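Local structure of putative O-GlcNAcase nagJ (Clostridium perfringens, 6PV5) at residues Y43-D48 / G452-W457; N218-A223 / V258-A263; D376-N381 / L493-P498; S532-V537 / S559-Y564. The protein probably acts as a beta-N-acetylhexosaminidase of glycoside hydrolase family 84, whose catalytic barrel lies within this N-terminal part of a longer protein. All blocks are in the same frame, centred on the assembly; numbering follows the deposited sequence.

Interaction 1. Residues Y43-D48 / G452-W457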
loop_
_atom_site.group_PDB
_atom_site.type_symbol
_atom_site.label_atom_id
_atom_site.label_comp_id
_atom_site.label_asym_id
_atom_site.label_seq_id
_atom_site.Cartn_x
_atom_site.Cartn_y
_atom_site.Cartn_z
ATOM N N TYR A 43 -7.508 -11.462 -4.279
ATOM C CA TYR A 43 -6.635 -10.568 -3.550
ATOM C C TYR A 43 -7.288 -9.198 -3.591
ATOM O O TYR A 43 -7.679 -8.762 -4.670
ATOM C CB TYR A 43 -5.280 -10.520 -4.259
ATOM C CG TYR A 43 -4.137 -9.929 -3.476
ATOM C CD1 TYR A 43 -3.465 -10.681 -2.525
ATOM C CD2 TYR A 43 -3.708 -8.632 -3.701
ATOM C CE1 TYR A 43 -2.400 -10.160 -1.817
ATOM C CE2 TYR A 43 -2.615 -8.104 -3.025
ATOM C CZ TYR A 43 -1.967 -8.870 -2.070
ATOM O OH TYR A 43 -0.911 -8.374 -1.367
ATOM N N PRO A 44 -7.449 -8.481 -2.452
ATOM C CA PRO A 44 -7.085 -8.984 -1.120
ATOM C C PRO A 44 -7.890 -10.210 -0.695
ATOM O O PRO A 44 -8.955 -10.449 -1.254
ATOM C CB PRO A 44 -7.482 -7.826 -0.190
ATOM C CG PRO A 44 -7.417 -6.600 -1.070
ATOM C CD PRO A 44 -7.921 -7.084 -2.413
ATOM N N THR A 45 -7.359 -10.972 0.279
ATOM C CA THR A 45 -7.978 -12.197 0.763
ATOM C C THR A 45 -9.366 -11.912 1.347
ATOM O O THR A 45 -9.491 -11.170 2.320
ATOM C CB THR A 45 -7.122 -12.885 1.829
ATOM O OG1 THR A 45 -5.830 -13.120 1.266
ATOM C CG2 THR A 45 -7.717 -14.199 2.298
ATOM N N PRO A 46 -10.452 -12.492 0.781
ATOM C CA PRO A 46 -11.803 -12.291 1.321
ATOM C C PRO A 46 -11.966 -12.761 2.768
ATOM O O PRO A 46 -11.319 -13.719 3.190
ATOM C CB PRO A 46 -12.713 -13.061 0.350
ATOM C CG PRO A 46 -11.792 -14.004 -0.394
ATOM C CD PRO A 46 -10.445 -13.319 -0.435
ATOM N N LYS A 47 -12.804 -12.044 3.530
ATOM C CA LYS A 47 -13.151 -12.456 4.887
ATOM C C LYS A 47 -13.575 -13.925 4.883
ATOM O O LYS A 47 -13.001 -14.737 5.603
ATOM C CB LYS A 47 -14.252 -11.576 5.490
ATOM N N ASP A 48 -14.550 -14.273 4.035
ATOM C CA ASP A 48 -15.117 -15.615 4.062
ATOM C C ASP A 48 -15.282 -16.128 2.633
ATOM O O ASP A 48 -15.982 -15.519 1.824
ATOM C CB ASP A 48 -16.423 -15.629 4.870
ATOM C CG ASP A 48 -17.049 -17.002 5.068
ATOM O OD1 ASP A 48 -17.378 -17.654 4.053
ATOM O OD2 ASP A 48 -17.221 -17.401 6.242
ATOM N N GLY A 452 -0.149 -3.792 1.399
ATOM C CA GLY A 452 -0.893 -2.825 2.187
ATOM C C GLY A 452 -2.404 -2.898 1.920
ATOM O O GLY A 452 -3.204 -2.740 2.842
ATOM N N ALA A 453 -2.782 -3.126 0.652
ATOM C CA ALA A 453 -4.183 -3.298 0.270
ATOM C C ALA A 453 -4.761 -4.539 0.947
ATOM O O ALA A 453 -5.918 -4.540 1.359
ATOM C CB ALA A 453 -4.326 -3.409 -1.230
ATOM N N ASP A 454 -3.945 -5.592 1.019
ATOM C CA ASP A 454 -4.348 -6.881 1.555
ATOM C C ASP A 454 -4.541 -6.777 3.072
ATOM O O ASP A 454 -5.498 -7.322 3.629
ATOM C CB ASP A 454 -3.355 -7.960 1.119
ATOM C CG ASP A 454 -3.759 -9.377 1.477
ATOM O OD1 ASP A 454 -4.961 -9.675 1.425
ATOM O OD2 ASP A 454 -2.864 -10.174 1.802
ATOM N N TYR A 455 -3.597 -6.097 3.733
ATOM C CA TYR A 455 -3.613 -5.921 5.168
ATOM C C TYR A 455 -4.799 -5.038 5.553
ATOM O O TYR A 455 -5.489 -5.351 6.515
ATOM C CB TYR A 455 -2.325 -5.267 5.674
ATOM C CG TYR A 455 -2.410 -4.874 7.130
ATOM C CD1 TYR A 455 -2.331 -5.830 8.141
ATOM C CD2 TYR A 455 -2.614 -3.555 7.494
ATOM C CE1 TYR A 455 -2.413 -5.479 9.480
ATOM C CE2 TYR A 455 -2.695 -3.187 8.828
ATOM C CZ TYR A 455 -2.626 -4.154 9.816
ATOM O OH TYR A 455 -2.696 -3.774 11.124
ATOM N N GLY A 456 -4.980 -3.932 4.812
ATOM C CA GLY A 456 -6.043 -2.974 5.042
ATOM C C GLY A 456 -7.410 -3.636 4.899
ATOM O O GLY A 456 -8.331 -3.350 5.670
ATOM N N TRP A 457 -7.522 -4.546 3.921
ATOM C CA TRP A 457 -8.798 -5.175 3.643
ATOM C C TRP A 457 -9.070 -6.297 4.645
ATOM O O TRP A 457 -10.207 -6.495 5.049
ATOM C CB TRP A 457 -8.874 -5.684 2.199
ATOM C CG TRP A 457 -10.220 -6.253 1.879
ATOM C CD1 TRP A 457 -10.609 -7.559 1.966
ATOM C CD2 TRP A 457 -11.392 -5.511 1.488
ATOM N NE1 TRP A 457 -11.925 -7.685 1.620
ATOM C CE2 TRP A 457 -12.440 -6.445 1.339
ATOM C CE3 TRP A 457 -11.661 -4.159 1.258
ATOM C CZ2 TRP A 457 -13.730 -6.062 0.977
ATOM C CZ3 TRP A 457 -12.937 -3.784 0.898
ATOM C CH2 TRP A 457 -13.955 -4.727 0.756
#
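P44 and D454 bring the two backbones to within 4.4 Å, CA to CA, where the irregular segment 43-48 passes the C-terminal end of helix 446-457. The peptide bond before P44 is cis, and this bend presents the P44 ring to the helix while the Y43 ring lies against D454. Beyond T45 the loop leaves the helix.

One hydrogen bond joins the segments: T45 N donates to D454 OD1 at 3.0 Å, with an N-H...O angle of 166° and the donor nearly on the line of the C-O bond. With CG anti to its backbone N (chi1 -173°), D454 brings its carboxylate to T45 N; its side chain crosses Y43 at about a right angle, the ring and carboxylate planes 33° apart. Y43 OH comes within 3.5 Å of D454 CB. S467 OG is hydrogen-bonded to both D454 OD2 and Y43 OH, so each carboxylate oxygen has a partner and the group's rotation is fixed. On the next turn W457 CB packs against P44 CB at 3.5 Å. P44 CG rests 3.5 Å from A453 O. The indole of W457 meets T45 O at its edge, in plane, 3.8 Å from CD1, while its NE1 is hydrogen-bonded to D182.

The contact thus ties the loop before strand 48-51 of the N-terminal domain to helix 446-457 of the catalytic domain, with helix 464-476 packed against Y43 and strand 174-182 beside P46.

Interaction 2. Residues N218-A223 / V258-A263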
loop_
_atom_site.group_PDB
_atom_site.type_symbol
_atom_site.label_atom_id
_atom_site.label_comp_id
_atom_site.label_asym_id
_atom_site.label_seq_id
_atom_site.Cartn_x
_atom_site.Cartn_y
_atom_site.Cartn_z
ATOM N N ASN A 218 -9.591 2.484 -1.100
ATOM C CA ASN A 218 -10.748 3.334 -1.323
ATOM C C ASN A 218 -10.374 4.801 -1.188
ATOM O O ASN A 218 -11.263 5.636 -1.181
ATOM C CB ASN A 218 -11.924 2.945 -0.413
ATOM C CG ASN A 218 -11.679 3.159 1.072
ATOM O OD1 ASN A 218 -10.597 3.578 1.491
ATOM N ND2 ASN A 218 -12.692 2.894 1.887
ATOM N N ALA A 219 -9.079 5.132 -1.057
ATOM C CA ALA A 219 -8.755 6.547 -0.997
ATOM C C ALA A 219 -7.354 6.847 -1.521
ATOM O O ALA A 219 -6.423 6.069 -1.346
ATOM C CB ALA A 219 -8.909 7.061 0.417
ATOM N N TYR A 220 -7.219 8.041 -2.092
ATOM C CA TYR A 220 -5.944 8.592 -2.489
ATOM C C TYR A 220 -5.819 9.983 -1.895
ATOM O O TYR A 220 -6.601 10.871 -2.222
ATOM C CB TYR A 220 -5.845 8.605 -4.020
ATOM C CG TYR A 220 -4.740 9.457 -4.586
ATOM C CD1 TYR A 220 -3.408 9.187 -4.298
ATOM C CD2 TYR A 220 -5.022 10.529 -5.419
ATOM C CE1 TYR A 220 -2.390 9.978 -4.802
ATOM C CE2 TYR A 220 -4.014 11.321 -5.948
ATOM C CZ TYR A 220 -2.692 11.041 -5.642
ATOM O OH TYR A 220 -1.688 11.812 -6.161
ATOM N N ILE A 221 -4.818 10.174 -1.030
ATOM C CA ILE A 221 -4.619 11.472 -0.414
ATOM C C ILE A 221 -3.634 12.285 -1.241
ATOM O O ILE A 221 -2.427 12.025 -1.276
ATOM C CB ILE A 221 -4.236 11.362 1.080
ATOM C CG1 ILE A 221 -5.237 10.500 1.852
ATOM C CG2 ILE A 221 -4.106 12.743 1.696
ATOM C CD1 ILE A 221 -4.886 10.312 3.306
ATOM N N TYR A 222 -4.176 13.301 -1.911
ATOM C CA TYR A 222 -3.391 14.184 -2.749
ATOM C C TYR A 222 -2.671 15.210 -1.885
ATOM O O TYR A 222 -3.233 16.240 -1.503
ATOM C CB TYR A 222 -4.287 14.788 -3.831
ATOM C CG TYR A 222 -3.567 15.665 -4.818
ATOM C CD1 TYR A 222 -2.915 15.121 -5.919
ATOM C CD2 TYR A 222 -3.540 17.042 -4.657
ATOM C CE1 TYR A 222 -2.246 15.929 -6.829
ATOM C CE2 TYR A 222 -2.877 17.859 -5.561
ATOM C CZ TYR A 222 -2.250 17.302 -6.664
ATOM O OH TYR A 222 -1.589 18.114 -7.548
ATOM N N ALA A 223 -1.404 14.932 -1.575
ATOM C CA ALA A 223 -0.671 15.803 -0.665
ATOM C C ALA A 223 0.736 16.117 -1.185
ATOM O O ALA A 223 1.681 16.172 -0.409
ATOM C CB ALA A 223 -0.658 15.183 0.718
ATOM N N VAL A 258 -12.609 5.402 -5.488
ATOM C CA VAL A 258 -11.483 5.870 -4.706
ATOM C C VAL A 258 -11.768 7.310 -4.323
ATOM O O VAL A 258 -11.911 8.150 -5.201
ATOM C CB VAL A 258 -10.155 5.770 -5.489
ATOM C CG1 VAL A 258 -9.025 6.465 -4.760
ATOM C CG2 VAL A 258 -9.785 4.334 -5.827
ATOM N N ASP A 259 -11.831 7.581 -3.015
ATOM C CA ASP A 259 -11.982 8.950 -2.546
ATOM C C ASP A 259 -10.732 9.752 -2.864
ATOM O O ASP A 259 -9.645 9.447 -2.366
ATOM C CB ASP A 259 -12.242 9.047 -1.037
ATOM C CG ASP A 259 -13.598 8.501 -0.647
ATOM O OD1 ASP A 259 -14.565 8.752 -1.402
ATOM O OD2 ASP A 259 -13.679 7.831 0.401
ATOM N N PHE A 260 -10.916 10.791 -3.683
ATOM C CA PHE A 260 -9.881 11.776 -3.874
ATOM C C PHE A 260 -9.931 12.712 -2.677
ATOM O O PHE A 260 -10.889 13.473 -2.522
ATOM C CB PHE A 260 -10.078 12.546 -5.184
ATOM C CG PHE A 260 -8.934 13.463 -5.523
ATOM C CD1 PHE A 260 -8.870 14.742 -5.014
ATOM C CD2 PHE A 260 -7.930 13.051 -6.381
ATOM C CE1 PHE A 260 -7.820 15.585 -5.342
ATOM C CE2 PHE A 260 -6.871 13.884 -6.699
ATOM C CZ PHE A 260 -6.825 15.158 -6.195
ATOM N N VAL A 261 -8.886 12.645 -1.847
ATOM C CA VAL A 261 -8.784 13.486 -0.664
ATOM C C VAL A 261 -7.815 14.623 -0.960
ATOM O O VAL A 261 -6.641 14.387 -1.239
ATOM C CB VAL A 261 -8.352 12.669 0.574
ATOM C CG1 VAL A 261 -8.335 13.524 1.830
ATOM C CG2 VAL A 261 -9.225 11.438 0.776
ATOM N N PHE A 262 -8.294 15.863 -0.882
ATOM C CA PHE A 262 -7.398 16.987 -1.079
ATOM C C PHE A 262 -6.859 17.471 0.261
ATOM O O PHE A 262 -7.634 17.826 1.157
ATOM C CB PHE A 262 -8.095 18.136 -1.816
ATOM C CG PHE A 262 -7.127 19.212 -2.238
ATOM C CD1 PHE A 262 -6.568 19.201 -3.511
ATOM C CD2 PHE A 262 -6.717 20.184 -1.350
ATOM C CE1 PHE A 262 -5.651 20.164 -3.901
ATOM C CE2 PHE A 262 -5.814 21.162 -1.749
ATOM C CZ PHE A 262 -5.270 21.143 -3.019
ATOM N N ALA A 263 -5.523 17.553 0.359
ATOM C CA ALA A 263 -4.859 17.952 1.586
ATOM C C ALA A 263 -4.385 19.395 1.477
ATOM O O ALA A 263 -3.798 19.779 0.468
ATOM C CB ALA A 263 -3.701 17.020 1.903
#
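Five backbone hydrogen bonds join N218-A223 to V258-A263 as neighbouring parallel strands, whose short axes approach to 4.7 Å with 21° between their directions. The carbonyls of N218, Y220 and Y222 accept from D259 N, V261 N and A263 N respectively, while Y220 N and Y222 N donate to D259 O and V261 O. The bond from D259 N to N218 O is short, 2.7 Å; that from A263 N to Y222 O is the longest, 3.2 Å.

Aromatic contacts occupy the face carrying Y220, Y222, F260 and F262. F260 lies beside both Y220 and Y222, pointing the same way: its CZ is 3.5 Å from Y222 CB, and its CE2 meets Y220 CE2 at 3.9 Å, at the edge of the Y220 ring. Y220 CE2 in turn meets the edge of the Y222 ring. The Y222 and F260 planes are 28° apart but slid so that they barely overlap. Y222 CD2 touches F262 CE1 at 3.8 Å.

Smaller aliphatic groups pack on the face of A219 and I221, where I221 CG1 lies 4.0 Å from V261 CB.

These are the second and third strands of the eight-stranded barrel, a beta-alpha-beta unit completed by helix 243-255. That helix covers F260 and Y222 from outside, helix 202-214 touches Y220, and strand 188-192 flanks A219 and I221.

Interaction 3. Residues D376-N381 / L493-P498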
loop_
_atom_site.group_PDB
_atom_site.type_symbol
_atom_site.label_atom_id
_atom_site.label_comp_id
_atom_site.label_asym_id
_atom_site.label_seq_id
_atom_site.Cartn_x
_atom_site.Cartn_y
_atom_site.Cartn_z
ATOM N N ASP A 376 7.082 6.073 16.509
ATOM C CA ASP A 376 8.097 6.931 15.912
ATOM C C ASP A 376 7.611 7.477 14.575
ATOM O O ASP A 376 6.594 7.034 14.053
ATOM C CB ASP A 376 9.372 6.118 15.694
ATOM C CG ASP A 376 9.800 5.482 17.007
ATOM O OD1 ASP A 376 10.231 6.237 17.938
ATOM O OD2 ASP A 376 9.616 4.262 17.129
ATOM N N VAL A 377 8.390 8.407 14.012
ATOM C CA VAL A 377 8.195 8.830 12.638
ATOM C C VAL A 377 8.252 7.641 11.682
ATOM O O VAL A 377 7.373 7.480 10.831
ATOM C CB VAL A 377 9.194 9.940 12.281
ATOM C CG1 VAL A 377 8.963 10.462 10.862
ATOM C CG2 VAL A 377 9.092 11.064 13.298
ATOM N N ILE A 378 9.286 6.803 11.826
ATOM C CA ILE A 378 9.363 5.547 11.088
ATOM C C ILE A 378 9.546 4.413 12.107
ATOM O O ILE A 378 10.662 4.130 12.516
ATOM C CB ILE A 378 10.507 5.569 10.039
ATOM C CG1 ILE A 378 10.542 6.861 9.207
ATOM C CG2 ILE A 378 10.452 4.342 9.123
ATOM C CD1 ILE A 378 11.941 7.316 8.876
ATOM N N PRO A 379 8.472 3.725 12.571
ATOM C CA PRO A 379 8.602 2.730 13.647
ATOM C C PRO A 379 9.354 1.481 13.184
ATOM O O PRO A 379 8.903 0.777 12.273
ATOM C CB PRO A 379 7.147 2.389 14.008
ATOM C CG PRO A 379 6.361 3.579 13.461
ATOM C CD PRO A 379 7.074 3.919 12.159
ATOM N N PRO A 380 10.527 1.191 13.800
ATOM C CA PRO A 380 11.429 0.146 13.314
ATOM C C PRO A 380 10.834 -1.249 13.444
ATOM O O PRO A 380 11.173 -2.146 12.676
ATOM C CB PRO A 380 12.709 0.299 14.170
ATOM C CG PRO A 380 12.271 1.080 15.380
ATOM C CD PRO A 380 11.084 1.922 14.951
ATOM N N ASN A 381 9.891 -1.391 14.371
ATOM C CA ASN A 381 9.338 -2.693 14.684
ATOM C C ASN A 381 7.812 -2.678 14.555
ATOM O O ASN A 381 7.123 -3.316 15.352
ATOM C CB ASN A 381 9.791 -3.105 16.088
ATOM C CG ASN A 381 9.342 -4.493 16.490
ATOM O OD1 ASN A 381 9.080 -5.335 15.634
ATOM N ND2 ASN A 381 9.256 -4.734 17.793
ATOM N N LEU A 493 14.379 -1.039 5.351
ATOM C CA LEU A 493 14.919 0.307 5.396
ATOM C C LEU A 493 15.067 0.701 6.867
ATOM O O LEU A 493 15.803 0.048 7.599
ATOM C CB LEU A 493 13.993 1.244 4.609
ATOM C CG LEU A 493 14.303 1.490 3.124
ATOM C CD1 LEU A 493 14.563 0.206 2.382
ATOM C CD2 LEU A 493 13.123 2.191 2.469
ATOM N N ASP A 494 14.386 1.759 7.325
ATOM C CA ASP A 494 14.357 1.969 8.765
ATOM C C ASP A 494 13.246 1.129 9.399
ATOM O O ASP A 494 13.159 1.029 10.606
ATOM C CB ASP A 494 14.247 3.444 9.132
ATOM C CG ASP A 494 15.560 4.185 8.957
ATOM O OD1 ASP A 494 16.526 3.554 8.486
ATOM O OD2 ASP A 494 15.592 5.399 9.272
ATOM N N THR A 495 12.401 0.522 8.571
ATOM C CA THR A 495 11.396 -0.414 9.038
ATOM C C THR A 495 11.276 -1.444 7.926
ATOM O O THR A 495 11.892 -1.258 6.879
ATOM C CB THR A 495 10.072 0.294 9.367
ATOM O OG1 THR A 495 9.211 -0.628 10.047
ATOM C CG2 THR A 495 9.370 0.836 8.139
ATOM N N GLY A 496 10.489 -2.500 8.149
ATOM C CA GLY A 496 10.258 -3.477 7.094
ATOM C C GLY A 496 10.735 -4.863 7.506
ATOM O O GLY A 496 11.446 -5.015 8.500
ATOM N N ARG A 497 10.314 -5.872 6.754
ATOM C CA ARG A 497 10.853 -7.214 6.916
ATOM C C ARG A 497 12.380 -7.164 6.806
ATOM O O ARG A 497 12.916 -6.505 5.904
ATOM C CB ARG A 497 10.251 -8.089 5.813
ATOM C CG ARG A 497 10.851 -9.486 5.667
ATOM C CD ARG A 497 10.509 -10.004 4.281
ATOM N NE ARG A 497 10.958 -11.359 3.936
ATOM C CZ ARG A 497 12.108 -11.659 3.326
ATOM N NH1 ARG A 497 12.378 -12.919 3.040
ATOM N NH2 ARG A 497 12.981 -10.714 3.001
ATOM N N PRO A 498 13.133 -7.855 7.703
ATOM C CA PRO A 498 14.597 -7.949 7.572
ATOM C C PRO A 498 14.998 -8.599 6.247
ATOM O O PRO A 498 14.320 -9.497 5.762
ATOM C CB PRO A 498 15.025 -8.811 8.789
ATOM C CG PRO A 498 13.867 -8.580 9.773
ATOM C CD PRO A 498 12.623 -8.585 8.885
HETATM O O HOH W 1 9.412 -3.537 10.877
#
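T495 OG1 donates to P379 O at 2.7 Å, the shortest polar bond between the two loops. The donor is tilted 19° from the carbonyl plane and meets the C=O at 151°. With the hydroxyl anti to the backbone N (chi1 -169°), T495 turns OG1 to this carbonyl, while CG2 takes the position between N and the carbonyl carbon and reaches I378 CG2 at 3.8 Å. The same I378 methyl also lies 3.9 Å from D494 CB, so one apolar branch touches two successive residues. D494 OD1 forms a salt bridge with K411.

A water extends the polar link: it donates to P380 O at 2.9 Å and accepts from G496 N at 3.1 Å, bridging the backbones beside the direct bond. R492 also hydrogen-bonds P380 O and G496 O. P380 CA makes a CA-H...O contact with D494 O at 3.3 Å.

W403 of strand 399-403 touches both P379 and T495. The arrangement is a junction of irregular loops in a (beta/alpha)8 barrel (TIM barrel) enzyme: the loop following the sixth strand, 369-372, at the C-terminal end of the barrel strands, meets the connection between helices 480-487 and 501-515, which leads from the catalytic domain into the helical region.

Interaction 4. Residues S532-V537 / S559-Y564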
loop_
_atom_site.group_PDB
_atom_site.type_symbol
_atom_site.label_atom_id
_atom_site.label_comp_id
_atom_site.label_asym_id
_atom_site.label_seq_id
_atom_site.Cartn_x
_atom_site.Cartn_y
_atom_site.Cartn_z
ATOM N N SER A 532 24.818 -17.757 -6.787
ATOM C CA SER A 532 24.670 -18.086 -8.198
ATOM C C SER A 532 23.332 -17.565 -8.723
ATOM O O SER A 532 23.238 -17.165 -9.875
ATOM C CB SER A 532 24.812 -19.566 -8.472
ATOM O OG SER A 532 26.027 -20.042 -7.914
ATOM N N LYS A 533 22.290 -17.593 -7.889
ATOM C CA LYS A 533 21.002 -17.091 -8.346
ATOM C C LYS A 533 21.098 -15.578 -8.520
ATOM O O LYS A 533 20.576 -15.045 -9.486
ATOM C CB LYS A 533 19.889 -17.461 -7.365
ATOM C CG LYS A 533 19.581 -18.948 -7.274
ATOM C CD LYS A 533 18.671 -19.236 -6.112
ATOM C CE LYS A 533 18.443 -20.716 -5.913
ATOM N NZ LYS A 533 17.663 -20.986 -4.683
ATOM N N MET A 534 21.822 -14.917 -7.609
ATOM C CA MET A 534 22.018 -13.477 -7.639
ATOM C C MET A 534 22.726 -13.082 -8.933
ATOM O O MET A 534 22.404 -12.055 -9.533
ATOM C CB MET A 534 22.835 -12.986 -6.434
ATOM C CG MET A 534 22.116 -13.163 -5.093
ATOM S SD MET A 534 23.085 -12.609 -3.657
ATOM C CE MET A 534 23.302 -10.856 -3.955
ATOM N N VAL A 535 23.688 -13.909 -9.359
ATOM C CA VAL A 535 24.391 -13.653 -10.610
ATOM C C VAL A 535 23.419 -13.691 -11.790
ATOM O O VAL A 535 23.539 -12.874 -12.699
ATOM C CB VAL A 535 25.601 -14.584 -10.823
ATOM C CG1 VAL A 535 26.125 -14.527 -12.254
ATOM C CG2 VAL A 535 26.718 -14.245 -9.845
ATOM N N GLN A 536 22.462 -14.624 -11.773
ATOM C CA GLN A 536 21.672 -14.930 -12.964
ATOM C C GLN A 536 20.414 -14.069 -13.102
ATOM O O GLN A 536 19.928 -13.878 -14.215
ATOM C CB GLN A 536 21.159 -16.368 -12.928
ATOM C CG GLN A 536 22.228 -17.445 -12.903
ATOM C CD GLN A 536 21.556 -18.772 -12.642
ATOM O OE1 GLN A 536 20.768 -19.258 -13.457
ATOM N NE2 GLN A 536 21.847 -19.362 -11.492
ATOM N N VAL A 537 19.802 -13.638 -11.993
ATOM C CA VAL A 537 18.461 -13.086 -12.146
ATOM C C VAL A 537 18.452 -11.716 -12.838
ATOM O O VAL A 537 17.503 -11.441 -13.556
ATOM C CB VAL A 537 17.594 -13.137 -10.866
ATOM C CG1 VAL A 537 17.508 -14.530 -10.249
ATOM C CG2 VAL A 537 17.993 -12.105 -9.840
ATOM N N SER A 559 22.107 -4.324 -11.521
ATOM C CA SER A 559 23.494 -4.423 -11.946
ATOM C C SER A 559 24.389 -4.649 -10.738
ATOM O O SER A 559 25.298 -5.469 -10.801
ATOM C CB SER A 559 23.925 -3.175 -12.714
ATOM O OG SER A 559 23.044 -2.974 -13.807
ATOM N N LYS A 560 24.135 -3.885 -9.665
ATOM C CA LYS A 560 24.887 -4.031 -8.433
ATOM C C LYS A 560 24.660 -5.430 -7.859
ATOM O O LYS A 560 25.598 -6.040 -7.336
ATOM C CB LYS A 560 24.529 -2.949 -7.410
ATOM C CG LYS A 560 25.425 -2.952 -6.182
ATOM C CD LYS A 560 25.526 -1.640 -5.494
ATOM C CE LYS A 560 26.476 -1.685 -4.323
ATOM N NZ LYS A 560 26.584 -0.327 -3.713
ATOM N N PHE A 561 23.434 -5.945 -8.006
ATOM C CA PHE A 561 23.057 -7.236 -7.434
ATOM C C PHE A 561 23.872 -8.355 -8.082
ATOM O O PHE A 561 24.293 -9.278 -7.407
ATOM C CB PHE A 561 21.582 -7.519 -7.712
ATOM C CG PHE A 561 20.921 -8.645 -6.956
ATOM C CD1 PHE A 561 20.698 -8.562 -5.585
ATOM C CD2 PHE A 561 20.424 -9.752 -7.632
ATOM C CE1 PHE A 561 20.027 -9.578 -4.904
ATOM C CE2 PHE A 561 19.746 -10.762 -6.952
ATOM C CZ PHE A 561 19.537 -10.676 -5.591
ATOM N N GLU A 562 24.091 -8.247 -9.395
ATOM C CA GLU A 562 24.890 -9.210 -10.138
ATOM C C GLU A 562 26.321 -9.245 -9.610
ATOM O O GLU A 562 26.881 -10.326 -9.462
ATOM C CB GLU A 562 24.896 -8.880 -11.631
ATOM C CG GLU A 562 25.498 -9.999 -12.464
ATOM C CD GLU A 562 25.482 -9.784 -13.969
ATOM O OE1 GLU A 562 24.421 -9.437 -14.518
ATOM O OE2 GLU A 562 26.528 -9.989 -14.590
ATOM N N ILE A 563 26.902 -8.071 -9.337
ATOM C CA ILE A 563 28.254 -7.947 -8.801
ATOM C C ILE A 563 28.345 -8.529 -7.383
ATOM O O ILE A 563 29.352 -9.173 -7.059
ATOM C CB ILE A 563 28.741 -6.481 -8.825
ATOM C CG1 ILE A 563 28.682 -5.845 -10.220
ATOM C CG2 ILE A 563 30.133 -6.343 -8.202
ATOM C CD1 ILE A 563 29.164 -4.402 -10.230
ATOM N N TYR A 564 27.340 -8.265 -6.522
ATOM C CA TYR A 564 27.277 -8.911 -5.217
ATOM C C TYR A 564 27.329 -10.434 -5.381
ATOM O O TYR A 564 28.053 -11.099 -4.653
ATOM C CB TYR A 564 26.002 -8.549 -4.445
ATOM C CG TYR A 564 26.113 -7.294 -3.628
ATOM C CD1 TYR A 564 27.018 -7.218 -2.576
ATOM C CD2 TYR A 564 25.305 -6.198 -3.889
ATOM C CE1 TYR A 564 27.137 -6.068 -1.819
ATOM C CE2 TYR A 564 25.423 -5.036 -3.144
ATOM C CZ TYR A 564 26.330 -4.977 -2.105
ATOM O OH TYR A 564 26.435 -3.865 -1.323
HETATM O O HOH W 2 22.640 -11.479 -14.796
#
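A Met-aromatic contact lies where two roughly antiparallel helices pack, with the M534 methyl of segment 532-537 over the ring of F561 in segment 559-564. This methyl, CE, stands over one ring face, 4.0 Å from the centroid and 27° off the normal, a CH-pi contact; SD is farther, 4.9 Å from the centroid, and approaches obliquely. The chain is bent at chi3 (63°), which folds CE back over the ring, while M534 CG is 3.6 Å from F561 CZ. The two side chains cross at about a right angle. M534 CE also reaches Y564 CB at 3.6 Å, one turn along the second helix. V537 CG2 comes to the ring from its edge, near the plane, 3.6 Å from F561 CE2.

This is one of the crossings in the helical bundle following the catalytic domain, in the region related to the hyaluronidase post-catalytic domain. The segment axes approach to 7.4 Å at an angle of 149°, and the backbones are nearest at V535 and E562.

At that point E562 CG packs 3.5 Å from V535 O. A water donates to V535 O and to E562 OE1, 2.7 Å from each, so it links this helix carbonyl to the extended glutamate. F486 and H489 meet the F561 ring edge-to-face, whereas Y564 turns its hydroxyl to D613.

In the fold
The four contacts run from the N-terminal domain through the barrel to the helical bundle. Interaction 2 lies within the barrel itself, and the side chain of A223 is about 11 Å from that of D305, the predicted proton donor; the side chain of I378 in interaction 3 is about equally far from that of D305 and about 4 Å from a bound 1,2-ethanediol, probably from the crystallisation liquor. Interaction 1 joins the N-terminal domain to the barrel, its nearest atoms about 7 Å from interaction 2. Interactions 2 and 4 lie on opposite sides of the chain's centre, about 39 Å between centres. Interaction 3 is about 25 and 26 Å, centre to centre, from interactions 2 and 4, its nearest atoms about 11 Å from interaction 4.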